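Local coordinates for maltose-binding protein MalE1 (PDB 6DTU), which binds maltotetraose and probably serves as the periplasmic maltose receptor of a carbohydrate transport system, at residues Ala153-Ile158 with Ala338-Ala343; Asn345-Leu350 with Lys363-Arg368. One frame throughout, in Å; residues are numbered along the deposited sequence.

Contact 1 (Ala153-Ile158 with Ala338-Ala343); sequences AEFYYI and AAVWAA. With GLC (alpha-D-glucopyranose), chain C; GLC (alpha-D-glucopyranose), chain B; GLC (alpha-D-glucopyranose), chain D.
Phe-155 and Trp-341 meet ring to ring, with CD2 of the phenylalanine 3.7 Å from CE3 of the indole. The rings meet obliquely, their planes inclined at 52°. Val-340 extends this apolar patch, its CG1 lying 3.8 Å from Phe-155 CE2, and Tyr-156 adds its CB beside Trp-341 CZ3. The two segments share no hydrogen bond; van der Waals packing joins them beneath the bound sugar. Aromatic platforms under successive glucose units are the hallmark of maltodextrin pockets in periplasmic binding proteins, and here each segment supplies one. A first torsion of 179° swings the Tyr-156 ring away from its own backbone N and lays one face against the chain C glucose, whose C4 sits over the ring centre, 3.9 Å from Tyr-156 CE1. Trp-341 offers one face to the chain B glucose, with O5 of that sugar 3.6 Å from CZ3, while its CB and CD1 border the chain D unit. From these segments, Glu-154 gives a hydrogen bond to the sugar: its OE2 accepts from O6 of the chain C glucose over 2.8 Å, and OE1 is bonded to Ser-151 OG, which helps fix the carboxylate. Tyr-157 brings its OH within 3.1 Å of O5 on the same sugar.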
loop_
_atom_site.group_PDB
_atom_site.type_symbol
_atom_site.label_atom_id
_atom_site.label_comp_id
_atom_site.label_asym_id
_atom_site.label_seq_id
_atom_site.Cartn_x
_atom_site.Cartn_y
_atom_site.Cartn_z
ATOM N N ALA A 153 -1.044 -13.960 -6.062
ATOM C CA ALA A 153 -2.048 -14.512 -5.159
ATOM C C ALA A 153 -2.411 -13.557 -4.039
ATOM O O ALA A 153 -3.095 -13.952 -3.088
ATOM C CB ALA A 153 -1.552 -15.838 -4.581
ATOM N N GLU A 154 -1.988 -12.311 -4.147
ATOM C CA GLU A 154 -2.156 -11.321 -3.094
ATOM C C GLU A 154 -3.213 -10.320 -3.546
ATOM O O GLU A 154 -3.003 -9.584 -4.519
ATOM C CB GLU A 154 -0.811 -10.641 -2.830
ATOM C CG GLU A 154 -0.689 -10.014 -1.475
ATOM C CD GLU A 154 0.727 -9.531 -1.171
ATOM O OE1 GLU A 154 1.702 -9.956 -1.849
ATOM O OE2 GLU A 154 0.859 -8.720 -0.228
ATOM N N PHE A 155 -4.333 -10.280 -2.825
ATOM C CA PHE A 155 -5.488 -9.479 -3.241
ATOM C C PHE A 155 -5.128 -8.021 -3.510
ATOM O O PHE A 155 -5.637 -7.411 -4.462
ATOM C CB PHE A 155 -6.562 -9.576 -2.156
ATOM C CG PHE A 155 -7.700 -8.591 -2.307
ATOM C CD1 PHE A 155 -8.412 -8.494 -3.490
ATOM C CD2 PHE A 155 -8.105 -7.820 -1.230
ATOM C CE1 PHE A 155 -9.457 -7.607 -3.617
ATOM C CE2 PHE A 155 -9.163 -6.929 -1.341
ATOM C CZ PHE A 155 -9.847 -6.825 -2.537
ATOM N N TYR A 156 -4.280 -7.427 -2.668
ATOM C CA TYR A 156 -3.937 -6.022 -2.847
ATOM C C TYR A 156 -3.415 -5.738 -4.263
ATOM O O TYR A 156 -3.748 -4.705 -4.866
ATOM C CB TYR A 156 -2.936 -5.603 -1.775
ATOM C CG TYR A 156 -2.492 -4.158 -1.887
ATOM C CD1 TYR A 156 -3.178 -3.123 -1.235
ATOM C CD2 TYR A 156 -1.387 -3.818 -2.665
ATOM C CE1 TYR A 156 -2.766 -1.785 -1.362
ATOM C CE2 TYR A 156 -0.971 -2.483 -2.776
ATOM C CZ TYR A 156 -1.676 -1.488 -2.127
ATOM O OH TYR A 156 -1.264 -0.200 -2.257
ATOM N N TYR A 157 -2.639 -6.665 -4.826
ATOM C CA TYR A 157 -2.048 -6.468 -6.146
ATOM C C TYR A 157 -2.965 -6.868 -7.300
ATOM O O TYR A 157 -2.757 -6.404 -8.432
ATOM C CB TYR A 157 -0.702 -7.208 -6.229
ATOM C CG TYR A 157 0.287 -6.591 -5.278
ATOM C CD1 TYR A 157 1.106 -5.545 -5.690
ATOM C CD2 TYR A 157 0.368 -7.006 -3.951
ATOM C CE1 TYR A 157 1.973 -4.923 -4.802
ATOM C CE2 TYR A 157 1.235 -6.408 -3.080
ATOM C CZ TYR A 157 2.043 -5.377 -3.513
ATOM O OH TYR A 157 2.895 -4.760 -2.652
ATOM N N ILE A 158 -3.967 -7.716 -7.051
ATOM C CA ILE A 158 -4.939 -8.091 -8.074
ATOM C C ILE A 158 -6.160 -7.178 -8.036
ATOM O O ILE A 158 -6.941 -7.145 -8.999
ATOM C CB ILE A 158 -5.317 -9.566 -7.864
ATOM C CG1 ILE A 158 -4.059 -10.445 -7.830
ATOM C CG2 ILE A 158 -6.273 -10.089 -8.952
ATOM C CD1 ILE A 158 -3.167 -10.277 -9.033
ATOM N N ALA A 338 -10.425 -5.716 8.238
ATOM C CA ALA A 338 -9.526 -6.753 8.736
ATOM C C ALA A 338 -9.988 -8.141 8.301
ATOM O O ALA A 338 -9.173 -9.050 8.141
ATOM C CB ALA A 338 -9.436 -6.684 10.264
ATOM N N ALA A 339 -11.289 -8.315 8.104
ATOM C CA ALA A 339 -11.833 -9.597 7.672
ATOM C C ALA A 339 -11.625 -9.865 6.184
ATOM O O ALA A 339 -11.986 -10.943 5.708
ATOM C CB ALA A 339 -13.330 -9.655 7.983
ATOM N N VAL A 340 -11.074 -8.924 5.430
ATOM C CA VAL A 340 -11.114 -9.042 3.975
ATOM C C VAL A 340 -9.860 -9.699 3.415
ATOM O O VAL A 340 -9.944 -10.595 2.569
ATOM C CB VAL A 340 -11.396 -7.661 3.333
ATOM C CG1 VAL A 340 -11.192 -7.726 1.813
ATOM C CG2 VAL A 340 -12.813 -7.197 3.673
ATOM N N TRP A 341 -8.681 -9.259 3.862
ATOM C CA TRP A 341 -7.441 -9.561 3.155
ATOM C C TRP A 341 -7.149 -11.054 3.123
ATOM O O TRP A 341 -6.795 -11.597 2.075
ATOM C CB TRP A 341 -6.286 -8.833 3.836
ATOM C CG TRP A 341 -6.464 -7.337 3.932
ATOM C CD1 TRP A 341 -6.738 -6.624 5.063
ATOM C CD2 TRP A 341 -6.350 -6.374 2.872
ATOM N NE1 TRP A 341 -6.797 -5.289 4.782
ATOM C CE2 TRP A 341 -6.564 -5.097 3.446
ATOM C CE3 TRP A 341 -6.089 -6.468 1.498
ATOM C CZ2 TRP A 341 -6.513 -3.924 2.704
ATOM C CZ3 TRP A 341 -6.039 -5.300 0.754
ATOM C CH2 TRP A 341 -6.269 -4.042 1.358
ATOM N N ALA A 342 -7.213 -11.717 4.278
ATOM C CA ALA A 342 -6.813 -13.122 4.335
ATOM C C ALA A 342 -7.744 -14.012 3.513
ATOM O O ALA A 342 -7.282 -14.946 2.852
ATOM C CB ALA A 342 -6.722 -13.602 5.788
ATOM N N ALA A 343 -9.058 -13.760 3.564
ATOM C CA ALA A 343 -9.998 -14.532 2.748
ATOM C C ALA A 343 -9.719 -14.360 1.259
ATOM O O ALA A 343 -9.744 -15.330 0.494
ATOM C CB ALA A 343 -11.427 -14.087 3.065
HETATM C C1 GLC C . 2.364 -1.964 0.336
HETATM C C2 GLC C . 1.229 -1.051 0.624
HETATM C C3 GLC C . 0.369 -1.591 1.674
HETATM C C4 GLC C . -0.169 -2.956 1.298
HETATM C C5 GLC C . 0.979 -3.948 0.943
HETATM C C6 GLC C . 0.502 -5.160 0.342
HETATM O O2 GLC C . 1.799 0.192 1.129
HETATM O O3 GLC C . -0.814 -0.729 1.866
HETATM O O4 GLC C . -0.873 -3.548 2.445
HETATM O O5 GLC C . 1.832 -3.254 -0.110
HETATM O O6 GLC C . 1.555 -6.110 0.345
HETATM C C1 GLC B . -2.262 -3.622 2.360
HETATM C C2 GLC B . -2.847 -3.207 3.652
HETATM C C3 GLC B . -2.439 -4.121 4.765
HETATM C C4 GLC B . -2.851 -5.518 4.514
HETATM C C5 GLC B . -2.255 -6.030 3.178
HETATM C C6 GLC B . -2.752 -7.296 2.826
HETATM O O2 GLC B . -2.380 -1.864 3.962
HETATM O O3 GLC B . -3.037 -3.658 6.018
HETATM O O4 GLC B . -2.333 -6.335 5.600
HETATM O O5 GLC B . -2.651 -5.016 2.059
HETATM O O6 GLC B . -2.117 -7.700 1.632
HETATM C C1 GLC D . -3.323 -6.759 6.515
HETATM C C2 GLC D . -2.745 -6.725 7.874
HETATM C C3 GLC D . -1.717 -7.778 8.040
HETATM C C4 GLC D . -2.249 -9.146 7.744
HETATM C C5 GLC D . -2.741 -9.237 6.282
HETATM C C6 GLC D . -3.323 -10.504 5.938
HETATM O O2 GLC D . -2.127 -5.382 8.092
HETATM O O3 GLC D . -1.254 -7.715 9.427
HETATM O O4 GLC D . -1.210 -10.112 7.961
HETATM O O5 GLC D . -3.795 -8.116 6.148
HETATM O O6 GLC D . -4.430 -10.746 6.775
#

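Contact 2 (Asn345-Leu350 with Lys363-Arg368)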
loop_
_atom_site.group_PDB
_atom_site.type_symbol
_atom_site.label_atom_id
_atom_site.label_comp_id
_atom_site.label_asym_id
_atom_site.label_seq_id
_atom_site.Cartn_x
_atom_site.Cartn_y
_atom_site.Cartn_z
ATOM N N ASN A 345 -6.786 -13.343 -0.174
ATOM C CA ASN A 345 -5.497 -13.963 -0.462
ATOM C C ASN A 345 -5.649 -15.466 -0.615
ATOM O O ASN A 345 -5.075 -16.071 -1.528
ATOM C CB ASN A 345 -4.497 -13.685 0.662
ATOM C CG ASN A 345 -3.992 -12.274 0.672
ATOM O OD1 ASN A 345 -4.186 -11.501 -0.273
ATOM N ND2 ASN A 345 -3.315 -11.919 1.734
ATOM N N ASP A 346 -6.415 -16.086 0.280
ATOM C CA ASP A 346 -6.621 -17.525 0.196
ATOM C C ASP A 346 -7.331 -17.904 -1.099
ATOM O O ASP A 346 -6.946 -18.878 -1.766
ATOM C CB ASP A 346 -7.370 -17.999 1.439
ATOM C CG ASP A 346 -6.468 -18.028 2.690
ATOM O OD1 ASP A 346 -5.253 -17.745 2.594
ATOM O OD2 ASP A 346 -6.983 -18.351 3.779
ATOM N N ALA A 347 -8.345 -17.128 -1.495
ATOM C CA ALA A 347 -9.071 -17.441 -2.724
ATOM C C ALA A 347 -8.165 -17.324 -3.936
ATOM O O ALA A 347 -8.209 -18.166 -4.832
ATOM C CB ALA A 347 -10.286 -16.530 -2.893
ATOM N N LEU A 348 -7.348 -16.265 -3.990
ATOM C CA LEU A 348 -6.459 -16.107 -5.135
ATOM C C LEU A 348 -5.390 -17.184 -5.163
ATOM O O LEU A 348 -4.997 -17.615 -6.254
ATOM C CB LEU A 348 -5.816 -14.718 -5.142
ATOM C CG LEU A 348 -6.881 -13.642 -5.336
ATOM C CD1 LEU A 348 -6.221 -12.285 -5.311
ATOM C CD2 LEU A 348 -7.671 -13.855 -6.616
ATOM N N ASN A 349 -4.933 -17.654 -3.994
ATOM C CA ASN A 349 -4.001 -18.780 -3.968
ATOM C C ASN A 349 -4.607 -20.008 -4.630
ATOM O O ASN A 349 -3.933 -20.706 -5.402
ATOM C CB ASN A 349 -3.576 -19.097 -2.534
ATOM C CG ASN A 349 -2.690 -20.333 -2.450
ATOM O OD1 ASN A 349 -3.184 -21.461 -2.502
ATOM N ND2 ASN A 349 -1.403 -20.131 -2.281
ATOM N N LEU A 350 -5.877 -20.296 -4.331
ATOM C CA LEU A 350 -6.541 -21.432 -4.962
ATOM C C LEU A 350 -6.631 -21.261 -6.466
ATOM O O LEU A 350 -6.406 -22.213 -7.220
ATOM C CB LEU A 350 -7.944 -21.587 -4.390
ATOM C CG LEU A 350 -8.018 -21.936 -2.907
ATOM C CD1 LEU A 350 -9.469 -22.009 -2.474
ATOM C CD2 LEU A 350 -7.312 -23.271 -2.709
ATOM N N LYS A 363 -16.745 -16.954 -4.345
ATOM C CA LYS A 363 -17.980 -17.164 -3.597
ATOM C C LYS A 363 -17.671 -17.573 -2.167
ATOM O O LYS A 363 -18.225 -17.015 -1.213
ATOM C CB LYS A 363 -18.823 -18.231 -4.298
ATOM C CG LYS A 363 -20.155 -18.541 -3.628
ATOM C CD LYS A 363 -20.967 -19.490 -4.500
ATOM C CE LYS A 363 -22.053 -20.176 -3.713
ATOM N NZ LYS A 363 -22.153 -21.611 -4.093
ATOM N N ASN A 364 -16.766 -18.541 -2.001
ATOM C CA ASN A 364 -16.396 -18.983 -0.665
ATOM C C ASN A 364 -15.695 -17.872 0.103
ATOM O O ASN A 364 -15.885 -17.740 1.320
ATOM C CB ASN A 364 -15.535 -20.247 -0.739
ATOM C CG ASN A 364 -16.324 -21.449 -1.219
ATOM O OD1 ASN A 364 -17.552 -21.405 -1.301
ATOM N ND2 ASN A 364 -15.624 -22.541 -1.509
ATOM N N ALA A 365 -14.881 -17.064 -0.588
ATOM C CA ALA A 365 -14.211 -15.946 0.082
ATOM C C ALA A 365 -15.218 -14.979 0.692
ATOM O O ALA A 365 -15.078 -14.570 1.848
ATOM C CB ALA A 365 -13.275 -15.201 -0.877
ATOM N N VAL A 366 -16.252 -14.619 -0.063
ATOM C CA VAL A 366 -17.252 -13.681 0.438
ATOM C C VAL A 366 -18.050 -14.283 1.599
ATOM O O VAL A 366 -18.363 -13.589 2.577
ATOM C CB VAL A 366 -18.133 -13.172 -0.720
ATOM C CG1 VAL A 366 -19.338 -12.416 -0.210
ATOM C CG2 VAL A 366 -17.315 -12.279 -1.661
ATOM N N GLU A 367 -18.382 -15.579 1.534
ATOM C CA GLU A 367 -19.047 -16.194 2.680
ATOM C C GLU A 367 -18.146 -16.190 3.908
ATOM O O GLU A 367 -18.621 -16.004 5.036
ATOM C CB GLU A 367 -19.462 -17.634 2.358
ATOM C CG GLU A 367 -20.194 -17.806 1.036
ATOM C CD GLU A 367 -20.814 -19.187 0.864
ATOM O OE1 GLU A 367 -21.884 -19.286 0.225
ATOM O OE2 GLU A 367 -20.222 -20.178 1.350
ATOM N N ARG A 368 -16.842 -16.356 3.704
ATOM C CA ARG A 368 -15.917 -16.288 4.823
ATOM C C ARG A 368 -15.857 -14.883 5.400
ATOM O O ARG A 368 -15.939 -14.710 6.617
ATOM C CB ARG A 368 -14.534 -16.781 4.396
ATOM C CG ARG A 368 -13.470 -16.644 5.455
ATOM C CD ARG A 368 -12.128 -17.169 4.969
ATOM N NE ARG A 368 -11.010 -16.636 5.745
ATOM C CZ ARG A 368 -9.745 -16.971 5.537
ATOM N NH1 ARG A 368 -9.451 -17.836 4.580
ATOM N NH2 ARG A 368 -8.781 -16.444 6.275
#
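Arg-368 reaches across to Asp-346 in a salt bridge that links two helices at the protein surface. NH1 donates to OD2 over 2.6 Å, and the N-H...O angle of 166° makes the bond nearly straight. The carboxylate oxygen lies at the edge of the guanidinium, close to its plane, but the carboxylate itself is turned so that the two planes stand 54° apart. NH1 approaches OD2 on its anti side, somewhat tilted out of the carboxylate plane, and the pair meets through one N-H and one oxygen, not in a two-pronged arrangement. Fully extended from CG to NE, the arginine side chain spans the distance and brings its head group to the aspartate. A methionine in its place would probably leave the carboxylate of Asp-346 without its charged mate across the helix pair.

Deeper in the interface, Ala-347 and Ala-365 face one another with their CB atoms 3.8 Å apart. Their CA atoms are the nearest CA pair between the two segments, at 6.0 Å, a closeness suited to the small methyl side chains.

The contact pairs helix 341-352 with helix 358-374, the next helix in the chain, running roughly antiparallel and well inclined to it. Arg-368 also touches Ala-342 and Ala-343 near the start of the first helix, and Met-344 lies against Ala-365. Elsewhere on helix 341-352, Leu-348 packs on Val-193 and Leu-196 of helix 187-201.

In the fold
Helix 341-352 takes part in both contacts: its beginning meets the 153-158 segment beside the sugar, and its next turns meet the C-terminal helix. Contact 1 is buried and mostly aromatic, with two of its rings, Tyr-156 and Trp-341, also facing the sugar; contact 2, about 9 Å away between centres, is partly buried and combines one alanine pair with a charged link nearer the surface. The first joins segments 180 residues apart in sequence, the second two helices separated by a short connection. They touch directly: Asn-345 OD1 lies 2.8 Å from Phe-155 N, a probable hydrogen bond at the start of helix 155-164, and Ala-153 O packs against Leu-348 CB.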